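Local atomic coordinates of carboxypeptidase 1 (PDB entry 5GIV), a protein that is a zinc metallocarboxypeptidase of the M32 family, which probably removes amino acids one after another from the C-terminus of peptides with broad specificity. Residues H360-L372 against Q406-Q420. Sequence-based numbering, arbitrary orientation.
Sequences HVITRFELEREML and QDVHWYFGPIGGSFQ
Met371 lays its CE methyl over one face of the Trp410 indole, 4.1 Å from the centroid of the six-membered ring, a CH-pi contact. Ile415 CG2 lies over the same face, toward its rim, and touches the Met371 methyl. This is the apolar centre where helix 357-372 of the largely helical M32 fold receives the long loop leading into helix 420-439. Leu367 CB adds to it at Trp410 CH2, and at Gly416 a side chain would run into Leu372 CD1. Two turns back along the helix from Met371, the Phe419 ring takes Arg364 CD squarely over its centre, 3.3 Å from the ring centroid, while Val361 CG1 packs on Phe419 CB; the zinc lies about 11 Å from the Phe419 side chain. Arg364 bends at CG (chi2 148°), carrying its guanidinium past the ring into a salt bridge with Asp407, where NE and NH2 both grip OD2 side-on, NH2 at 2.7 Å. Asp407 OD1 has its own salt bridge, to Arg349 NH2. A leucine in place of Arg364 would probably leave Asp407 OD2 without its charged mate. One turn on from Arg364, the buried Glu368 carboxylate gathers hydrogen bonds from the loop: Trp410 NE1 lies 2.9 Å from OE2 on its anti lone pair, Ser418 N uses the syn one, and Ser418 OG meets that same OE2 nearly head-on at 2.8 Å.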
loop_
_atom_site.group_PDB
_atom_site.type_symbol
_atom_site.label_atom_id
_atom_site.label_comp_id
_atom_site.label_asym_id
_atom_site.label_seq_id
_atom_site.Cartn_x
_atom_site.Cartn_y
_atom_site.Cartn_z
ATOM N N HIS A 360 -25.999 -22.255 6.689
ATOM C CA HIS A 360 -25.395 -21.891 5.409
ATOM C C HIS A 360 -24.138 -22.711 5.134
ATOM O O HIS A 360 -23.906 -23.139 3.995
ATOM C CB HIS A 360 -25.068 -20.395 5.379
ATOM C CG HIS A 360 -26.262 -19.502 5.520
ATOM N ND1 HIS A 360 -26.908 -18.940 4.437
ATOM C CD2 HIS A 360 -26.910 -19.051 6.619
ATOM C CE1 HIS A 360 -27.908 -18.191 4.865
ATOM N NE2 HIS A 360 -27.934 -18.244 6.184
ATOM N N VAL A 361 -23.296 -22.901 6.154
ATOM C CA VAL A 361 -22.073 -23.681 5.991
ATOM C C VAL A 361 -22.408 -25.126 5.653
ATOM O O VAL A 361 -21.808 -25.729 4.755
ATOM C CB VAL A 361 -21.204 -23.582 7.260
ATOM C CG1 VAL A 361 -20.019 -24.523 7.187
ATOM C CG2 VAL A 361 -20.731 -22.154 7.460
ATOM N N ILE A 362 -23.365 -25.707 6.383
ATOM C CA ILE A 362 -23.788 -27.079 6.117
ATOM C C ILE A 362 -24.284 -27.214 4.685
ATOM O O ILE A 362 -23.946 -28.169 3.978
ATOM C CB ILE A 362 -24.867 -27.517 7.121
ATOM C CG1 ILE A 362 -24.302 -27.508 8.543
ATOM C CG2 ILE A 362 -25.438 -28.880 6.720
ATOM C CD1 ILE A 362 -25.332 -27.778 9.609
ATOM N N THR A 363 -25.119 -26.273 4.243
ATOM C CA THR A 363 -25.581 -26.304 2.861
ATOM C C THR A 363 -24.413 -26.429 1.887
ATOM O O THR A 363 -24.388 -27.327 1.041
ATOM C CB THR A 363 -26.392 -25.045 2.561
ATOM O OG1 THR A 363 -27.523 -25.006 3.434
ATOM C CG2 THR A 363 -26.861 -25.040 1.101
ATOM N N ARG A 364 -23.428 -25.532 2.005
ATOM C CA ARG A 364 -22.309 -25.523 1.068
ATOM C C ARG A 364 -21.475 -26.796 1.174
ATOM O O ARG A 364 -21.101 -27.392 0.155
ATOM C CB ARG A 364 -21.439 -24.296 1.320
ATOM C CG ARG A 364 -22.101 -22.993 0.950
ATOM C CD ARG A 364 -21.654 -21.843 1.848
ATOM N NE ARG A 364 -22.155 -20.564 1.350
ATOM C CZ ARG A 364 -23.422 -20.164 1.457
ATOM N NH1 ARG A 364 -24.327 -20.949 2.034
ATOM N NH2 ARG A 364 -23.787 -18.987 0.961
ATOM N N PHE A 365 -21.180 -27.235 2.401
ATOM C CA PHE A 365 -20.360 -28.426 2.588
ATOM C C PHE A 365 -20.997 -29.638 1.916
ATOM O O PHE A 365 -20.319 -30.405 1.221
ATOM C CB PHE A 365 -20.155 -28.667 4.081
ATOM C CG PHE A 365 -19.326 -29.876 4.411
ATOM C CD1 PHE A 365 -17.951 -29.805 4.415
ATOM C CD2 PHE A 365 -19.928 -31.076 4.752
ATOM C CE1 PHE A 365 -17.188 -30.908 4.740
ATOM C CE2 PHE A 365 -19.167 -32.187 5.084
ATOM C CZ PHE A 365 -17.801 -32.104 5.076
ATOM N N GLU A 366 -22.306 -29.823 2.104
ATOM C CA GLU A 366 -22.970 -30.993 1.542
ATOM C C GLU A 366 -23.012 -30.941 0.018
ATOM O O GLU A 366 -22.924 -31.988 -0.636
ATOM C CB GLU A 366 -24.372 -31.128 2.138
ATOM C CG GLU A 366 -24.346 -31.614 3.593
ATOM C CD GLU A 366 -25.719 -31.702 4.241
ATOM O OE1 GLU A 366 -26.723 -31.284 3.612
ATOM O OE2 GLU A 366 -25.794 -32.172 5.402
ATOM N N LEU A 367 -23.103 -29.741 -0.566
ATOM C CA LEU A 367 -23.014 -29.621 -2.017
ATOM C C LEU A 367 -21.607 -29.944 -2.499
ATOM O O LEU A 367 -21.431 -30.537 -3.571
ATOM C CB LEU A 367 -23.428 -28.213 -2.461
ATOM C CG LEU A 367 -24.897 -27.820 -2.254
ATOM C CD1 LEU A 367 -25.086 -26.313 -2.381
ATOM C CD2 LEU A 367 -25.805 -28.551 -3.247
ATOM N N GLU A 368 -20.591 -29.540 -1.730
ATOM C CA GLU A 368 -19.223 -29.936 -2.045
ATOM C C GLU A 368 -19.073 -31.451 -1.992
ATOM O O GLU A 368 -18.443 -32.055 -2.871
ATOM C CB GLU A 368 -18.246 -29.282 -1.073
ATOM C CG GLU A 368 -18.042 -27.792 -1.231
ATOM C CD GLU A 368 -17.046 -27.252 -0.209
ATOM O OE1 GLU A 368 -16.857 -27.906 0.842
ATOM O OE2 GLU A 368 -16.449 -26.185 -0.463
ATOM N N ARG A 369 -19.641 -32.082 -0.961
ATOM C CA ARG A 369 -19.556 -33.532 -0.845
ATOM C C ARG A 369 -20.154 -34.208 -2.070
ATOM O O ARG A 369 -19.541 -35.107 -2.654
ATOM C CB ARG A 369 -20.258 -34.007 0.427
ATOM C CG ARG A 369 -20.001 -35.471 0.742
ATOM C CD ARG A 369 -21.051 -36.070 1.662
ATOM N NE ARG A 369 -20.990 -35.557 3.032
ATOM C CZ ARG A 369 -20.002 -35.816 3.890
ATOM N NH1 ARG A 369 -18.968 -36.569 3.519
ATOM N NH2 ARG A 369 -20.044 -35.316 5.126
ATOM N N GLU A 370 -21.353 -33.778 -2.477
ATOM C CA GLU A 370 -21.999 -34.372 -3.646
ATOM C C GLU A 370 -21.198 -34.130 -4.916
ATOM O O GLU A 370 -21.069 -35.031 -5.756
ATOM C CB GLU A 370 -23.419 -33.831 -3.814
ATOM C CG GLU A 370 -24.391 -34.239 -2.712
ATOM C CD GLU A 370 -24.440 -35.753 -2.515
ATOM O OE1 GLU A 370 -24.212 -36.220 -1.373
ATOM O OE2 GLU A 370 -24.705 -36.480 -3.507
ATOM N N MET A 371 -20.629 -32.932 -5.072
ATOM C CA MET A 371 -19.873 -32.655 -6.290
ATOM C C MET A 371 -18.570 -33.438 -6.312
ATOM O O MET A 371 -18.181 -33.981 -7.351
ATOM C CB MET A 371 -19.600 -31.159 -6.436
ATOM C CG MET A 371 -20.805 -30.337 -6.879
ATOM S SD MET A 371 -20.398 -28.596 -7.179
ATOM C CE MET A 371 -20.388 -27.931 -5.519
ATOM N N LEU A 372 -17.872 -33.509 -5.182
ATOM C CA LEU A 372 -16.614 -34.243 -5.179
ATOM C C LEU A 372 -16.838 -35.732 -5.425
ATOM O O LEU A 372 -16.017 -36.376 -6.086
ATOM C CB LEU A 372 -15.865 -34.006 -3.861
ATOM C CG LEU A 372 -15.171 -32.647 -3.709
ATOM C CD1 LEU A 372 -14.519 -32.527 -2.354
ATOM C CD2 LEU A 372 -14.133 -32.464 -4.792
ATOM N N GLN A 406 -23.516 -16.624 -4.928
ATOM C CA GLN A 406 -23.407 -15.714 -3.786
ATOM C C GLN A 406 -21.972 -15.585 -3.284
ATOM O O GLN A 406 -21.456 -14.470 -3.121
ATOM C CB GLN A 406 -24.319 -16.185 -2.656
ATOM C CG GLN A 406 -24.018 -15.520 -1.341
ATOM C CD GLN A 406 -24.854 -16.055 -0.196
ATOM O OE1 GLN A 406 -24.422 -16.024 0.952
ATOM N NE2 GLN A 406 -26.063 -16.523 -0.494
ATOM N N ASP A 407 -21.323 -16.708 -3.001
ATOM C CA ASP A 407 -20.010 -16.692 -2.378
ATOM C C ASP A 407 -18.903 -16.866 -3.414
ATOM O O ASP A 407 -19.069 -17.562 -4.422
ATOM C CB ASP A 407 -19.923 -17.773 -1.295
ATOM C CG ASP A 407 -20.461 -17.285 0.068
ATOM O OD1 ASP A 407 -20.134 -16.143 0.471
ATOM O OD2 ASP A 407 -21.219 -18.037 0.727
ATOM N N VAL A 408 -17.768 -16.206 -3.159
ATOM C CA VAL A 408 -16.657 -16.222 -4.104
ATOM C C VAL A 408 -15.848 -17.518 -4.056
ATOM O O VAL A 408 -15.108 -17.808 -5.005
ATOM C CB VAL A 408 -15.698 -15.038 -3.856
ATOM C CG1 VAL A 408 -14.889 -15.243 -2.602
ATOM C CG2 VAL A 408 -14.779 -14.840 -5.040
ATOM N N HIS A 409 -15.982 -18.316 -2.994
ATOM C CA HIS A 409 -15.003 -19.371 -2.730
ATOM C C HIS A 409 -14.810 -20.298 -3.930
ATOM O O HIS A 409 -13.684 -20.489 -4.402
ATOM C CB HIS A 409 -15.403 -20.160 -1.479
ATOM C CG HIS A 409 -15.525 -19.313 -0.248
ATOM N ND1 HIS A 409 -16.359 -18.215 -0.180
ATOM C CD2 HIS A 409 -14.910 -19.395 0.955
ATOM C CE1 HIS A 409 -16.263 -17.667 1.017
ATOM N NE2 HIS A 409 -15.383 -18.357 1.722
ATOM N N TRP A 410 -15.896 -20.875 -4.449
ATOM C CA TRP A 410 -15.772 -21.838 -5.542
ATOM C C TRP A 410 -15.366 -21.199 -6.869
ATOM O O TRP A 410 -15.069 -21.927 -7.825
ATOM C CB TRP A 410 -17.090 -22.589 -5.737
ATOM C CG TRP A 410 -17.540 -23.360 -4.535
ATOM C CD1 TRP A 410 -16.760 -23.807 -3.503
ATOM C CD2 TRP A 410 -18.879 -23.772 -4.232
ATOM N NE1 TRP A 410 -17.532 -24.470 -2.581
ATOM C CE2 TRP A 410 -18.836 -24.465 -3.007
ATOM C CE3 TRP A 410 -20.109 -23.626 -4.882
ATOM C CZ2 TRP A 410 -19.978 -25.006 -2.413
ATOM C CZ3 TRP A 410 -21.237 -24.167 -4.295
ATOM C CH2 TRP A 410 -21.163 -24.849 -3.074
ATOM N N TYR A 411 -15.326 -19.871 -6.956
ATOM C CA TYR A 411 -14.958 -19.211 -8.200
ATOM C C TYR A 411 -13.550 -18.638 -8.179
ATOM O O TYR A 411 -13.029 -18.285 -9.246
ATOM C CB TYR A 411 -15.959 -18.093 -8.518
ATOM C CG TYR A 411 -17.380 -18.586 -8.531
ATOM C CD1 TYR A 411 -17.915 -19.191 -9.662
ATOM C CD2 TYR A 411 -18.178 -18.479 -7.402
ATOM C CE1 TYR A 411 -19.205 -19.653 -9.669
ATOM C CE2 TYR A 411 -19.466 -18.945 -7.402
ATOM C CZ TYR A 411 -19.974 -19.529 -8.533
ATOM O OH TYR A 411 -21.264 -19.996 -8.534
ATOM N N PHE A 412 -12.933 -18.521 -7.003
ATOM C CA PHE A 412 -11.571 -18.023 -6.866
ATOM C C PHE A 412 -10.674 -19.040 -6.173
ATOM O O PHE A 412 -9.613 -18.682 -5.659
ATOM C CB PHE A 412 -11.571 -16.701 -6.103
ATOM C CG PHE A 412 -10.323 -15.892 -6.293
ATOM C CD1 PHE A 412 -9.482 -16.126 -7.374
ATOM C CD2 PHE A 412 -9.987 -14.891 -5.393
ATOM C CE1 PHE A 412 -8.328 -15.375 -7.555
ATOM C CE2 PHE A 412 -8.835 -14.134 -5.565
ATOM C CZ PHE A 412 -8.005 -14.379 -6.644
ATOM N N GLY A 413 -11.091 -20.298 -6.127
ATOM C CA GLY A 413 -10.334 -21.329 -5.473
ATOM C C GLY A 413 -10.952 -22.694 -5.692
ATOM O O GLY A 413 -11.903 -22.856 -6.464
ATOM N N PRO A 414 -10.435 -23.702 -4.998
ATOM C CA PRO A 414 -10.932 -25.061 -5.200
ATOM C C PRO A 414 -12.343 -25.213 -4.665
ATOM O O PRO A 414 -12.820 -24.426 -3.845
ATOM C CB PRO A 414 -9.948 -25.930 -4.404
ATOM C CG PRO A 414 -8.787 -25.040 -4.077
ATOM C CD PRO A 414 -9.364 -23.654 -3.994
ATOM N N ILE A 415 -13.005 -26.258 -5.147
ATOM C CA ILE A 415 -14.298 -26.690 -4.637
ATOM C C ILE A 415 -14.051 -27.811 -3.641
ATOM O O ILE A 415 -13.467 -28.843 -3.996
ATOM C CB ILE A 415 -15.224 -27.162 -5.766
ATOM C CG1 ILE A 415 -15.577 -25.999 -6.689
ATOM C CG2 ILE A 415 -16.478 -27.786 -5.188
ATOM C CD1 ILE A 415 -16.258 -26.441 -7.970
ATOM N N GLY A 416 -14.462 -27.601 -2.391
ATOM C CA GLY A 416 -14.309 -28.620 -1.375
ATOM C C GLY A 416 -13.592 -28.124 -0.144
ATOM O O GLY A 416 -12.464 -27.636 -0.238
ATOM N N GLY A 417 -14.210 -28.293 1.022
ATOM C CA GLY A 417 -13.592 -27.851 2.259
ATOM C C GLY A 417 -13.468 -26.356 2.418
ATOM O O GLY A 417 -12.646 -25.898 3.206
ATOM N N SER A 418 -14.296 -25.581 1.717
ATOM C CA SER A 418 -14.168 -24.127 1.692
ATOM C C SER A 418 -14.808 -23.439 2.885
ATOM O O SER A 418 -14.468 -22.285 3.162
ATOM C CB SER A 418 -14.816 -23.555 0.429
ATOM O OG SER A 418 -14.411 -24.272 -0.714
ATOM N N PHE A 419 -15.730 -24.101 3.581
ATOM C CA PHE A 419 -16.601 -23.415 4.527
ATOM C C PHE A 419 -16.642 -23.996 5.935
ATOM O O PHE A 419 -17.056 -23.270 6.848
ATOM C CB PHE A 419 -18.040 -23.371 3.986
ATOM C CG PHE A 419 -18.208 -22.507 2.761
ATOM C CD1 PHE A 419 -18.398 -21.130 2.885
ATOM C CD2 PHE A 419 -18.175 -23.062 1.490
ATOM C CE1 PHE A 419 -18.544 -20.329 1.770
ATOM C CE2 PHE A 419 -18.337 -22.264 0.360
ATOM C CZ PHE A 419 -18.512 -20.891 0.504
ATOM N N GLN A 420 -16.278 -25.265 6.155
ATOM C CA GLN A 420 -16.490 -25.816 7.495
ATOM C C GLN A 420 -15.661 -25.087 8.546
ATOM O O GLN A 420 -16.041 -25.079 9.719
ATOM C CB GLN A 420 -16.232 -27.331 7.535
ATOM C CG GLN A 420 -14.804 -27.740 7.446
ATOM C CD GLN A 420 -14.295 -27.611 6.052
ATOM O OE1 GLN A 420 -15.077 -27.564 5.098
ATOM N NE2 GLN A 420 -12.983 -27.523 5.913
#